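Local coordinates for trp repressor binding protein WrbA (Deinococcus radiodurans, PDB 1YDG), which catalyses the reduction of quinones to quinols with NADH or NADPH, using one bound FMN per subunit of a homotetramer, at residues B[83-88]-B[119-124]; B[12-17]-B[92-97]; B[167-172]-B[184-189]. All coordinates share one frame; numbering follows the deposited sequence.

Contact 1: residues B[83-88]-B[119-124]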
ATOM      1  N   VAL B  83     -15.237  10.555  -9.057  1.00 12.35           N
ATOM      2  CA  VAL B  83     -13.801  10.597  -9.311  1.00 12.23           C
ATOM      3  C   VAL B  83     -13.170  11.581  -8.352  1.00 12.58           C
ATOM      4  O   VAL B  83     -13.662  12.704  -8.227  1.00 11.90           O
ATOM      5  CB  VAL B  83     -13.453  11.026 -10.774  1.00 12.66           C
ATOM      6  CG1 VAL B  83     -11.952  11.187 -10.976  1.00 11.57           C
ATOM      7  CG2 VAL B  83     -14.028  10.056 -11.802  1.00 12.99           C
ATOM      8  N   PHE B  84     -12.072  11.141  -7.707  1.00 12.33           N
ATOM      9  CA  PHE B  84     -11.194  11.974  -6.861  1.00 11.93           C
ATOM     10  C   PHE B  84      -9.833  12.176  -7.533  1.00 12.01           C
ATOM     11  O   PHE B  84      -9.215  11.212  -8.016  1.00 12.37           O
ATOM     12  CB  PHE B  84     -10.924  11.274  -5.512  1.00 11.99           C
ATOM     13  CG  PHE B  84     -11.973  11.502  -4.468  1.00 10.63           C
ATOM     14  CD1 PHE B  84     -13.237  11.995  -4.795  1.00 11.64           C
ATOM     15  CD2 PHE B  84     -11.716  11.172  -3.156  1.00 10.79           C
ATOM     16  CE1 PHE B  84     -14.212  12.180  -3.811  1.00 10.71           C
ATOM     17  CE2 PHE B  84     -12.689  11.358  -2.170  1.00 11.23           C
ATOM     18  CZ  PHE B  84     -13.924  11.853  -2.501  1.00 11.52           C
ATOM     19  N   SER B  85      -9.377  13.417  -7.545  1.00 11.73           N
ATOM     20  CA  SER B  85      -8.077  13.780  -8.074  1.00 12.75           C
ATOM     21  C   SER B  85      -7.334  14.629  -7.058  1.00 12.38           C
ATOM     22  O   SER B  85      -7.860  15.635  -6.568  1.00 12.78           O
ATOM     23  CB  SER B  85      -8.236  14.531  -9.404  1.00 12.61           C
ATOM     24  OG  SER B  85      -6.978  14.831  -9.971  1.00 14.21           O
ATOM     25  N   SER B  86      -6.117  14.213  -6.722  1.00 12.20           N
ATOM     26  CA  SER B  86      -5.242  14.993  -5.871  1.00 12.76           C
ATOM     27  C   SER B  86      -3.802  14.934  -6.337  1.00 13.30           C
ATOM     28  O   SER B  86      -3.332  13.850  -6.648  1.00 14.10           O
ATOM     29  CB  SER B  86      -5.270  14.432  -4.452  1.00 12.50           C
ATOM     30  OG  SER B  86      -4.397  15.164  -3.641  1.00  9.73           O
ATOM     31  N   PRO B  87      -3.071  16.060  -6.280  1.00 13.72           N
ATOM     32  CA  PRO B  87      -1.627  15.909  -6.463  1.00 14.41           C
ATOM     33  C   PRO B  87      -1.065  15.112  -5.303  1.00 14.91           C
ATOM     34  O   PRO B  87      -1.667  15.054  -4.224  1.00 14.65           O
ATOM     35  CB  PRO B  87      -1.086  17.343  -6.461  1.00 14.50           C
ATOM     36  CG  PRO B  87      -2.183  18.196  -5.890  1.00 14.27           C
ATOM     37  CD  PRO B  87      -3.467  17.448  -5.973  1.00 13.71           C
ATOM     38  N   THR B  88       0.064  14.463  -5.523  1.00 15.89           N
ATOM     39  CA  THR B  88       0.708  13.734  -4.437  1.00 16.48           C
ATOM     40  C   THR B  88       1.401  14.685  -3.486  1.00 16.87           C
ATOM     41  O   THR B  88       1.963  15.689  -3.925  1.00 16.76           O
ATOM     42  CB  THR B  88       1.737  12.728  -4.952  1.00 16.72           C
ATOM     43  OG1 THR B  88       2.076  11.827  -3.895  1.00 18.46           O
ATOM     44  CG2 THR B  88       3.009  13.431  -5.384  1.00 18.80           C
ATOM     45  N   SER B 119     -13.236   6.003  -8.949  1.00 12.02           N
ATOM     46  CA  SER B 119     -11.870   5.895  -9.471  1.00 12.68           C
ATOM     47  C   SER B 119     -11.117   7.169  -9.108  1.00 12.73           C
ATOM     48  O   SER B 119     -11.706   8.126  -8.592  1.00 11.40           O
ATOM     49  CB  SER B 119     -11.870   5.664 -10.981  1.00 12.40           C
ATOM     50  OG  SER B 119     -12.027   6.868 -11.689  1.00 13.21           O
ATOM     51  N   ALA B 120      -9.809   7.166  -9.326  1.00 13.11           N
ATOM     52  CA  ALA B 120      -8.981   8.251  -8.846  1.00 12.94           C
ATOM     53  C   ALA B 120      -7.890   8.633  -9.838  1.00 13.21           C
ATOM     54  O   ALA B 120      -7.541   7.862 -10.724  1.00 13.83           O
ATOM     55  CB  ALA B 120      -8.374   7.874  -7.492  1.00 12.85           C
ATOM     56  N   MET B 121      -7.368   9.842  -9.673  1.00 13.17           N
ATOM     57  CA  MET B 121      -6.341  10.414 -10.545  1.00 14.32           C
ATOM     58  C   MET B 121      -5.394  11.203  -9.683  1.00 14.49           C
ATOM     59  O   MET B 121      -5.748  11.638  -8.574  1.00 13.95           O
ATOM     60  CB  MET B 121      -6.929  11.369 -11.590  1.00 13.83           C
ATOM     61  CG  MET B 121      -7.960  10.771 -12.515  1.00 13.52           C
ATOM     62  SD  MET B 121      -8.549  11.920 -13.796  1.00 15.30           S
ATOM     63  CE  MET B 121      -9.036  13.333 -12.849  1.00 15.11           C
ATOM     64  N   THR B 122      -4.180  11.382 -10.179  1.00 15.70           N
ATOM     65  CA  THR B 122      -3.172  12.106  -9.431  1.00 17.05           C
ATOM     66  C   THR B 122      -2.096  12.762 -10.307  1.00 18.62           C
ATOM     67  O   THR B 122      -2.093  12.629 -11.539  1.00 18.40           O
ATOM     68  CB  THR B 122      -2.523  11.156  -8.388  1.00 16.35           C
ATOM     69  OG1 THR B 122      -1.776  11.909  -7.425  1.00 13.18           O
ATOM     70  CG2 THR B 122      -1.634  10.109  -9.079  1.00 16.14           C
ATOM     71  N   SER B 123      -1.185  13.462  -9.643  1.00 20.94           N
ATOM     72  CA  SER B 123       0.035  13.974 -10.278  1.00 22.81           C
ATOM     73  C   SER B 123       1.187  14.159  -9.301  1.00 24.55           C
ATOM     74  O   SER B 123       0.981  14.276  -8.094  1.00 24.61           O
ATOM     75  CB  SER B 123      -0.234  15.317 -10.940  1.00 22.66           C
ATOM     76  OG  SER B 123      -0.667  16.239  -9.975  1.00 23.19           O
ATOM     77  N   ALA B 124       2.405  14.193  -9.849  1.00 26.33           N
ATOM     78  CA  ALA B 124       3.599  14.575  -9.100  1.00 27.98           C
ATOM     79  C   ALA B 124       4.584  15.273 -10.025  1.00 29.66           C
ATOM     80  O   ALA B 124       4.417  15.237 -11.250  1.00 29.75           O
ATOM     81  CB  ALA B 124       4.255  13.357  -8.492  1.00 28.13           C
TER
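Phe84 N donates to Ser119 O at 3.2 Å, and Phe84 O takes the N-H of Met121 at 2.8 Å. Further along, Ser86 N donates to Met121 O at 3.2 Å and Thr88 N to Ser123 O at 2.7 Å. A side chain adds one more bond across the strands. Thr122 OG1, swung anti to its own N (chi1 -166°), donates to Ser86 O at 2.6 Å, nearly along the C=O axis. Ser123 N is buried here without a partner, 3.7 Å from Ser86 O. Ser86 OG donates within its own strand to Pro87 O and is also hydrogen-bonded to Thr94 N.

Apolar contacts line the face bearing Val83, Ser85 and Met121. The methionine chain bends about its thioether so that CE rests 3.7 Å from Ser85 CB and, more loosely, near Val83 CG1; Ile186 and Gln189 of helix 180-204 pack on the same side chain. On the other face the Phe84 ring leads away toward Met97 and Phe100 of helix 95-102. At the strand ends Thr88 CG2 presses on Ala124 CB at 3.3 Å, closer than usual van der Waals contact, while Thr88 OG1 is hydrogen-bonded to Thr134.

These are neighbouring central strands of the flavodoxin-like sheet. Backbone bonds pair them, and the hydroxyl-to-carbonyl bond from Thr122 joins them close to the ends that carry the FMN-binding residues Thr88, Ser123 and Ala124.

Contact 2: residues B[12-17]-B[92-97]. With SO4 (sulfate ion), chain J.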
ATOM      1  N   VAL B  12     -14.338  15.427  -8.103  1.00 12.38           N
ATOM      2  CA  VAL B  12     -13.876  16.190  -6.940  1.00 12.23           C
ATOM      3  C   VAL B  12     -12.347  16.194  -6.988  1.00 12.04           C
ATOM      4  O   VAL B  12     -11.701  15.126  -6.992  1.00 11.18           O
ATOM      5  CB  VAL B  12     -14.351  15.582  -5.598  1.00 12.10           C
ATOM      6  CG1 VAL B  12     -13.835  16.399  -4.420  1.00 11.90           C
ATOM      7  CG2 VAL B  12     -15.853  15.491  -5.552  1.00 13.97           C
ATOM      8  N   PHE B  13     -11.776  17.387  -7.105  1.00 11.29           N
ATOM      9  CA  PHE B  13     -10.344  17.529  -7.327  1.00 11.64           C
ATOM     10  C   PHE B  13      -9.779  18.620  -6.440  1.00 11.96           C
ATOM     11  O   PHE B  13     -10.441  19.640  -6.169  1.00 12.48           O
ATOM     12  CB  PHE B  13     -10.041  17.829  -8.803  1.00 11.50           C
ATOM     13  CG  PHE B  13     -10.340  19.247  -9.201  1.00 11.94           C
ATOM     14  CD1 PHE B  13      -9.328  20.203  -9.215  1.00 10.18           C
ATOM     15  CD2 PHE B  13     -11.634  19.629  -9.500  1.00 10.94           C
ATOM     16  CE1 PHE B  13      -9.597  21.504  -9.542  1.00 12.45           C
ATOM     17  CE2 PHE B  13     -11.920  20.948  -9.830  1.00 11.92           C
ATOM     18  CZ  PHE B  13     -10.909  21.885  -9.848  1.00 11.50           C
ATOM     19  N   TYR B  14      -8.579  18.371  -5.929  1.00 12.89           N
ATOM     20  CA  TYR B  14      -7.759  19.418  -5.356  1.00 13.15           C
ATOM     21  C   TYR B  14      -6.671  19.791  -6.359  1.00 13.95           C
ATOM     22  O   TYR B  14      -6.113  18.918  -7.034  1.00 14.07           O
ATOM     23  CB  TYR B  14      -7.113  19.016  -4.021  1.00 13.35           C
ATOM     24  CG  TYR B  14      -6.266  20.158  -3.540  1.00 11.75           C
ATOM     25  CD1 TYR B  14      -6.855  21.325  -3.087  1.00 12.20           C
ATOM     26  CD2 TYR B  14      -4.881  20.133  -3.691  1.00 13.92           C
ATOM     27  CE1 TYR B  14      -6.077  22.428  -2.715  1.00 11.91           C
ATOM     28  CE2 TYR B  14      -4.091  21.232  -3.345  1.00 12.51           C
ATOM     29  CZ  TYR B  14      -4.704  22.375  -2.853  1.00 12.40           C
ATOM     30  OH  TYR B  14      -3.952  23.455  -2.513  1.00 13.62           O
ATOM     31  N   SER B  15      -6.372  21.084  -6.452  1.00 13.98           N
ATOM     32  CA  SER B  15      -5.282  21.577  -7.288  1.00 14.69           C
ATOM     33  C   SER B  15      -4.677  22.827  -6.646  1.00 14.99           C
ATOM     34  O   SER B  15      -5.409  23.783  -6.334  1.00 15.00           O
ATOM     35  CB  SER B  15      -5.792  21.898  -8.701  1.00 14.86           C
ATOM     36  OG  SER B  15      -4.708  22.252  -9.553  1.00 16.81           O
ATOM     37  N   SER B  16      -3.356  22.825  -6.426  1.00 14.80           N
ATOM     38  CA  SER B  16      -2.663  24.044  -6.045  1.00 15.30           C
ATOM     39  C   SER B  16      -2.312  24.859  -7.289  1.00 15.17           C
ATOM     40  O   SER B  16      -2.711  26.012  -7.428  1.00 14.80           O
ATOM     41  CB  SER B  16      -1.366  23.745  -5.294  1.00 15.36           C
ATOM     42  OG  SER B  16      -1.600  23.043  -4.100  1.00 18.21           O
ATOM     43  N   THR B  17      -1.538  24.251  -8.181  1.00 15.58           N
ATOM     44  CA  THR B  17      -0.865  24.990  -9.249  1.00 15.85           C
ATOM     45  C   THR B  17      -1.448  24.767 -10.639  1.00 15.96           C
ATOM     46  O   THR B  17      -0.815  25.102 -11.640  1.00 15.76           O
ATOM     47  CB  THR B  17       0.657  24.706  -9.218  1.00 16.37           C
ATOM     48  OG1 THR B  17       0.908  23.289  -9.148  1.00 16.51           O
ATOM     49  CG2 THR B  17       1.291  25.373  -7.998  1.00 17.06           C
ATOM     50  N   GLY B  92       1.090  10.449  -0.503  1.00 14.63           N
ATOM     51  CA  GLY B  92      -0.302  10.435  -0.066  1.00 14.68           C
ATOM     52  C   GLY B  92      -1.053  11.584  -0.727  1.00 14.49           C
ATOM     53  O   GLY B  92      -0.489  12.358  -1.505  1.00 14.92           O
ATOM     54  N   ALA B  93      -2.343  11.681  -0.464  1.00 14.12           N
ATOM     55  CA  ALA B  93      -3.099  12.804  -0.975  1.00 13.83           C
ATOM     56  C   ALA B  93      -2.773  14.070  -0.159  1.00 13.42           C
ATOM     57  O   ALA B  93      -2.251  13.995   0.935  1.00 12.88           O
ATOM     58  CB  ALA B  93      -4.588  12.494  -0.947  1.00 14.12           C
ATOM     59  N   THR B  94      -3.086  15.234  -0.712  1.00 12.62           N
ATOM     60  CA  THR B  94      -2.935  16.475   0.023  1.00 12.47           C
ATOM     61  C   THR B  94      -3.814  16.501   1.264  1.00 11.99           C
ATOM     62  O   THR B  94      -4.901  15.915   1.282  1.00 12.33           O
ATOM     63  CB  THR B  94      -3.332  17.684  -0.832  1.00 12.25           C
ATOM     64  OG1 THR B  94      -4.695  17.535  -1.253  1.00 11.51           O
ATOM     65  CG2 THR B  94      -2.410  17.818  -2.047  1.00 12.69           C
ATOM     66  N   SER B  95      -3.380  17.241   2.277  1.00 12.00           N
ATOM     67  CA  SER B  95      -4.214  17.473   3.455  1.00 12.53           C
ATOM     68  C   SER B  95      -5.562  18.089   3.073  1.00 12.46           C
ATOM     69  O   SER B  95      -6.566  17.823   3.722  1.00 12.08           O
ATOM     70  CB  SER B  95      -3.499  18.360   4.483  1.00 12.78           C
ATOM     71  OG  SER B  95      -3.174  19.618   3.931  1.00 14.20           O
ATOM     72  N   GLN B  96      -5.597  18.866   1.993  1.00 12.56           N
ATOM     73  CA  GLN B  96      -6.832  19.528   1.584  1.00 12.91           C
ATOM     74  C   GLN B  96      -7.857  18.467   1.154  1.00 12.88           C
ATOM     75  O   GLN B  96      -9.036  18.519   1.535  1.00 13.34           O
ATOM     76  CB  GLN B  96      -6.567  20.551   0.463  1.00 13.03           C
ATOM     77  CG  GLN B  96      -5.764  21.789   0.896  1.00 12.28           C
ATOM     78  CD  GLN B  96      -4.254  21.681   0.643  1.00 13.19           C
ATOM     79  OE1 GLN B  96      -3.688  20.581   0.621  1.00 14.72           O
ATOM     80  NE2 GLN B  96      -3.601  22.832   0.437  1.00 10.92           N
ATOM     81  N   MET B  97      -7.398  17.481   0.387  1.00 12.59           N
ATOM     82  CA  MET B  97      -8.247  16.389  -0.016  1.00 12.19           C
ATOM     83  C   MET B  97      -8.630  15.559   1.205  1.00 11.99           C
ATOM     84  O   MET B  97      -9.801  15.245   1.394  1.00 12.09           O
ATOM     85  CB  MET B  97      -7.561  15.532  -1.081  1.00 12.64           C
ATOM     86  CG  MET B  97      -8.314  14.243  -1.466  1.00 12.75           C
ATOM     87  SD  MET B  97      -9.930  14.479  -2.201  1.00 14.74           S
ATOM     88  CE  MET B  97      -9.618  14.925  -3.899  1.00 12.93           C
TER
HETATM   89  S   SO4 J1303      -1.429  20.727  -9.025  1.00 15.25           S
HETATM   90  O1  SO4 J1303      -0.919  21.630 -10.058  1.00 17.63           O
HETATM   91  O2  SO4 J1303      -0.672  19.492  -9.030  1.00 15.47           O
HETATM   92  O3  SO4 J1303      -1.297  21.414  -7.741  1.00 15.48           O
HETATM   93  O4  SO4 J1303      -2.818  20.393  -9.313  1.00 14.55           O
HETATM   94  O   HOH W   1      -0.826  22.908  -1.169  1.00 33.96           O
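Tyr14 OH and Gln96 NE2, from opposite segments, both bond to the carboxylate of Glu45, the hydroxyl to OE2 and the amide nitrogen to OE1. Ser16 OG lies 2.9 Å from Tyr14 OH. Gln96 NE2 comes to 3.0 Å from Tyr14 OH, but at an angle too poor for a hydrogen bond; besides Glu45 it donates to a water that also bonds to Ser16 OG. Gln96 stacks over the ring. Its CB lies 3.9 Å from the centroid of the Tyr14 ring in a CH-pi contact, and a bend at chi2 (95°) lays the amide nearly flat over the phenol end, the two planes 25° apart. Thr94 OG1 approaches the ring obliquely, 3.6 Å from Tyr14 CD2, while acting as N-cap of helix 95-102 by accepting from Met97 N at 3.2 Å. The folded Met97 chain brings CE to 3.7 Å from Val12 O, where strand 8-13 ends. With alanine in place of Tyr14, Gln96 would probably lose the ring it stacks on and Glu45 one of its donors.

Beyond the tyrosine the chain wraps a sulfate. Ser15 OG donates to sulfate O4 at 2.7 Å, Thr17 OG1 to sulfate O1 at 2.6 Å, and the backbone N of Ser16 and Thr17 both point to O3; Thr19 N and Gly20 N also bond to the sulfate. Ser15, Ser16 and Thr17 bind FMN, and in flavodoxins this loop holds the FMN phosphate, whose place the sulfate is consistent with marking. The stacked tyrosine, bonded to Glu45, thus joins the residue before the anion-binding loop to the first turn of helix 95-102.

Contact 3: residues B[167-172]-B[184-189]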
ATOM      1  N   TYR B 167      -3.925   2.049 -12.286  1.00 16.78           N
ATOM      2  CA  TYR B 167      -4.650   2.431 -11.063  1.00 16.61           C
ATOM      3  C   TYR B 167      -5.458   3.687 -11.295  1.00 16.13           C
ATOM      4  O   TYR B 167      -6.429   3.931 -10.602  1.00 15.60           O
ATOM      5  CB  TYR B 167      -3.695   2.647  -9.874  1.00 16.10           C
ATOM      6  CG  TYR B 167      -2.747   1.498  -9.584  1.00 15.97           C
ATOM      7  CD1 TYR B 167      -1.433   1.745  -9.197  1.00 16.08           C
ATOM      8  CD2 TYR B 167      -3.151   0.167  -9.696  1.00 15.99           C
ATOM      9  CE1 TYR B 167      -0.545   0.702  -8.944  1.00 16.20           C
ATOM     10  CE2 TYR B 167      -2.250  -0.899  -9.422  1.00 12.83           C
ATOM     11  CZ  TYR B 167      -0.965  -0.614  -9.054  1.00 15.41           C
ATOM     12  OH  TYR B 167      -0.071  -1.623  -8.778  1.00 17.07           O
ATOM     13  N   GLY B 168      -5.050   4.475 -12.282  1.00 16.20           N
ATOM     14  CA  GLY B 168      -5.682   5.744 -12.571  1.00 17.62           C
ATOM     15  C   GLY B 168      -4.719   6.694 -13.254  1.00 17.54           C
ATOM     16  O   GLY B 168      -3.508   6.560 -13.143  1.00 16.94           O
ATOM     17  N   ALA B 169      -5.274   7.666 -13.956  1.00 19.31           N
ATOM     18  CA  ALA B 169      -4.473   8.662 -14.675  1.00 20.89           C
ATOM     19  C   ALA B 169      -3.517   9.338 -13.710  1.00 22.01           C
ATOM     20  O   ALA B 169      -3.895   9.691 -12.593  1.00 21.75           O
ATOM     21  CB  ALA B 169      -5.377   9.704 -15.347  1.00 20.40           C
ATOM     22  N   SER B 170      -2.264   9.465 -14.121  1.00 24.02           N
ATOM     23  CA  SER B 170      -1.283  10.183 -13.329  1.00 25.59           C
ATOM     24  C   SER B 170      -0.305  10.894 -14.235  1.00 28.21           C
ATOM     25  O   SER B 170       0.289  10.293 -15.138  1.00 28.04           O
ATOM     26  CB  SER B 170      -0.568   9.280 -12.312  1.00 26.26           C
ATOM     27  OG  SER B 170       0.242   8.313 -12.925  1.00 28.05           O
ATOM     28  N   VAL B 171      -0.180  12.186 -13.971  1.00 30.75           N
ATOM     29  CA  VAL B 171       0.507  13.134 -14.807  1.00 33.59           C
ATOM     30  C   VAL B 171       1.757  13.615 -14.078  1.00 34.97           C
ATOM     31  O   VAL B 171       1.737  13.786 -12.858  1.00 35.73           O
ATOM     32  CB  VAL B 171      -0.427  14.323 -15.074  1.00 33.06           C
ATOM     33  CG1 VAL B 171       0.310  15.489 -15.704  1.00 33.42           C
ATOM     34  CG2 VAL B 171      -1.596  13.884 -15.941  1.00 32.68           C
ATOM     35  N   THR B 172       2.839  13.831 -14.824  1.00 37.01           N
ATOM     36  CA  THR B 172       4.045  14.453 -14.274  1.00 38.00           C
ATOM     37  C   THR B 172       3.914  15.972 -14.429  1.00 39.61           C
ATOM     38  O   THR B 172       3.887  16.504 -15.550  1.00 39.51           O
ATOM     39  CB  THR B 172       5.320  13.910 -14.928  1.00 37.98           C
ATOM     40  OG1 THR B 172       5.363  12.489 -14.760  1.00 38.09           O
ATOM     41  CG2 THR B 172       6.565  14.497 -14.272  1.00 37.79           C
ATOM     42  N   ALA B 184      -5.971  11.467 -23.120  1.00 25.34           N
ATOM     43  CA  ALA B 184      -6.713  10.294 -23.614  1.00 24.52           C
ATOM     44  C   ALA B 184      -6.888   9.253 -22.521  1.00 23.49           C
ATOM     45  O   ALA B 184      -7.893   8.541 -22.475  1.00 24.31           O
ATOM     46  CB  ALA B 184      -5.978   9.690 -24.798  1.00 24.90           C
ATOM     47  N   SER B 185      -5.907   9.187 -21.634  1.00 21.94           N
ATOM     48  CA  SER B 185      -5.950   8.321 -20.469  1.00 21.23           C
ATOM     49  C   SER B 185      -7.127   8.708 -19.564  1.00 19.93           C
ATOM     50  O   SER B 185      -7.962   7.868 -19.196  1.00 19.57           O
ATOM     51  CB  SER B 185      -4.622   8.432 -19.729  1.00 21.25           C
ATOM     52  OG  SER B 185      -4.409   7.333 -18.879  1.00 23.09           O
ATOM     53  N   ILE B 186      -7.219  10.000 -19.260  1.00 18.89           N
ATOM     54  CA  ILE B 186      -8.301  10.532 -18.440  1.00 18.54           C
ATOM     55  C   ILE B 186      -9.651  10.263 -19.099  1.00 18.15           C
ATOM     56  O   ILE B 186     -10.554   9.748 -18.454  1.00 16.83           O
ATOM     57  CB  ILE B 186      -8.098  12.054 -18.196  1.00 18.34           C
ATOM     58  CG1 ILE B 186      -6.893  12.283 -17.286  1.00 17.19           C
ATOM     59  CG2 ILE B 186      -9.343  12.698 -17.607  1.00 18.38           C
ATOM     60  CD1 ILE B 186      -6.262  13.644 -17.446  1.00 17.72           C
ATOM     61  N   ARG B 187      -9.771  10.597 -20.388  1.00 18.05           N
ATOM     62  CA  ARG B 187     -11.034  10.417 -21.123  1.00 19.23           C
ATOM     63  C   ARG B 187     -11.563   8.988 -21.051  1.00 18.26           C
ATOM     64  O   ARG B 187     -12.760   8.755 -20.836  1.00 19.36           O
ATOM     65  CB  ARG B 187     -10.875  10.813 -22.602  1.00 19.39           C
ATOM     66  CG  ARG B 187     -10.647  12.305 -22.863  1.00 21.81           C
ATOM     67  CD  ARG B 187     -10.919  12.717 -24.345  1.00 23.60           C
ATOM     68  NE  ARG B 187      -9.969  12.159 -25.328  1.00 26.65           N
ATOM     69  CZ  ARG B 187      -8.798  12.705 -25.684  1.00 28.57           C
ATOM     70  NH1 ARG B 187      -8.362  13.833 -25.133  1.00 29.56           N
ATOM     71  NH2 ARG B 187      -8.040  12.109 -26.596  1.00 29.50           N
ATOM     72  N   HIS B 188     -10.675   8.029 -21.262  1.00 18.11           N
ATOM     73  CA  HIS B 188     -11.047   6.622 -21.265  1.00 17.52           C
ATOM     74  C   HIS B 188     -11.479   6.160 -19.880  1.00 16.59           C
ATOM     75  O   HIS B 188     -12.513   5.483 -19.729  1.00 15.96           O
ATOM     76  CB  HIS B 188      -9.889   5.754 -21.776  1.00 18.06           C
ATOM     77  CG  HIS B 188     -10.104   4.285 -21.562  1.00 19.86           C
ATOM     78  ND1 HIS B 188     -11.006   3.550 -22.306  1.00 24.08           N
ATOM     79  CD2 HIS B 188      -9.573   3.427 -20.656  1.00 22.65           C
ATOM     80  CE1 HIS B 188     -11.007   2.296 -21.878  1.00 24.94           C
ATOM     81  NE2 HIS B 188     -10.141   2.195 -20.882  1.00 23.61           N
ATOM     82  N   GLN B 189     -10.686   6.531 -18.883  1.00 15.92           N
ATOM     83  CA  GLN B 189     -10.997   6.224 -17.475  1.00 15.99           C
ATOM     84  C   GLN B 189     -12.414   6.641 -17.098  1.00 15.72           C
ATOM     85  O   GLN B 189     -13.151   5.856 -16.507  1.00 15.39           O
ATOM     86  CB  GLN B 189     -10.008   6.892 -16.538  1.00 15.52           C
ATOM     87  CG  GLN B 189     -10.240   6.560 -15.058  1.00 15.61           C
ATOM     88  CD  GLN B 189      -9.206   7.158 -14.152  1.00 15.54           C
ATOM     89  OE1 GLN B 189      -8.046   7.318 -14.537  1.00 14.15           O
ATOM     90  NE2 GLN B 189      -9.611   7.487 -12.912  1.00 15.70           N
TER
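Ala169 lays its methyl over the flank of Ile186, CB to CG1 at 3.6 Å, where the chain leads into strand 170-172 beside helix 180-204. The same methyl touches Gln189 OE1 at 3.7 Å from Ala169 CB, and Met121 of the adjoining strand packs against all three residues. The one hydrogen bond across the contact is nearly straight: Ala169 N donates to Gln189 OE1 at 2.9 Å, in the plane of the amide carbonyl and with 159° at the hydrogen. Gln189 delivers that oxygen with a fully stretched chain, CG anti to the backbone N (chi1 -177°). Its NE2 is bonded in turn to Ser119 OG and Ala120 O, which settles the amide's orientation. Gly168 CA lies 3.5 Å from Gln189 OE1; at its backbone angles a side chain would strike the carbonyl oxygen of Tyr167, so glycine is called for. The Tyr167 OH is hydrogen-bonded to His144 of the third subunit and Thr133 of the fourth. Both ends of one buried amide are therefore used, joining the C-terminal helix to the residues leading into strand 170-172 and to strand 117-124 at once.

How the contacts relate
All three contacts sit on the mixed sheet of the flavodoxin-like fold. Contact 1 joins its middle strands, 81-89 and 117-124. Contact 2 lies beside it, centres about 8 Å apart, where strand 8-13 pairs with 81-89; along the chain the segments of the two alternate. Contact 3 flanks the other side at about 9 Å between centres, strand 170-172 pairing with 117-124, and comes last in sequence. Contacts 2 and 3, about 17 Å apart by their centres, do not touch; contact 1 touches both. Contacts 1 and 2 both contribute residues to the FMN site, whereas contact 3 packs helix 180-204 on the residues leading into strand 170-172.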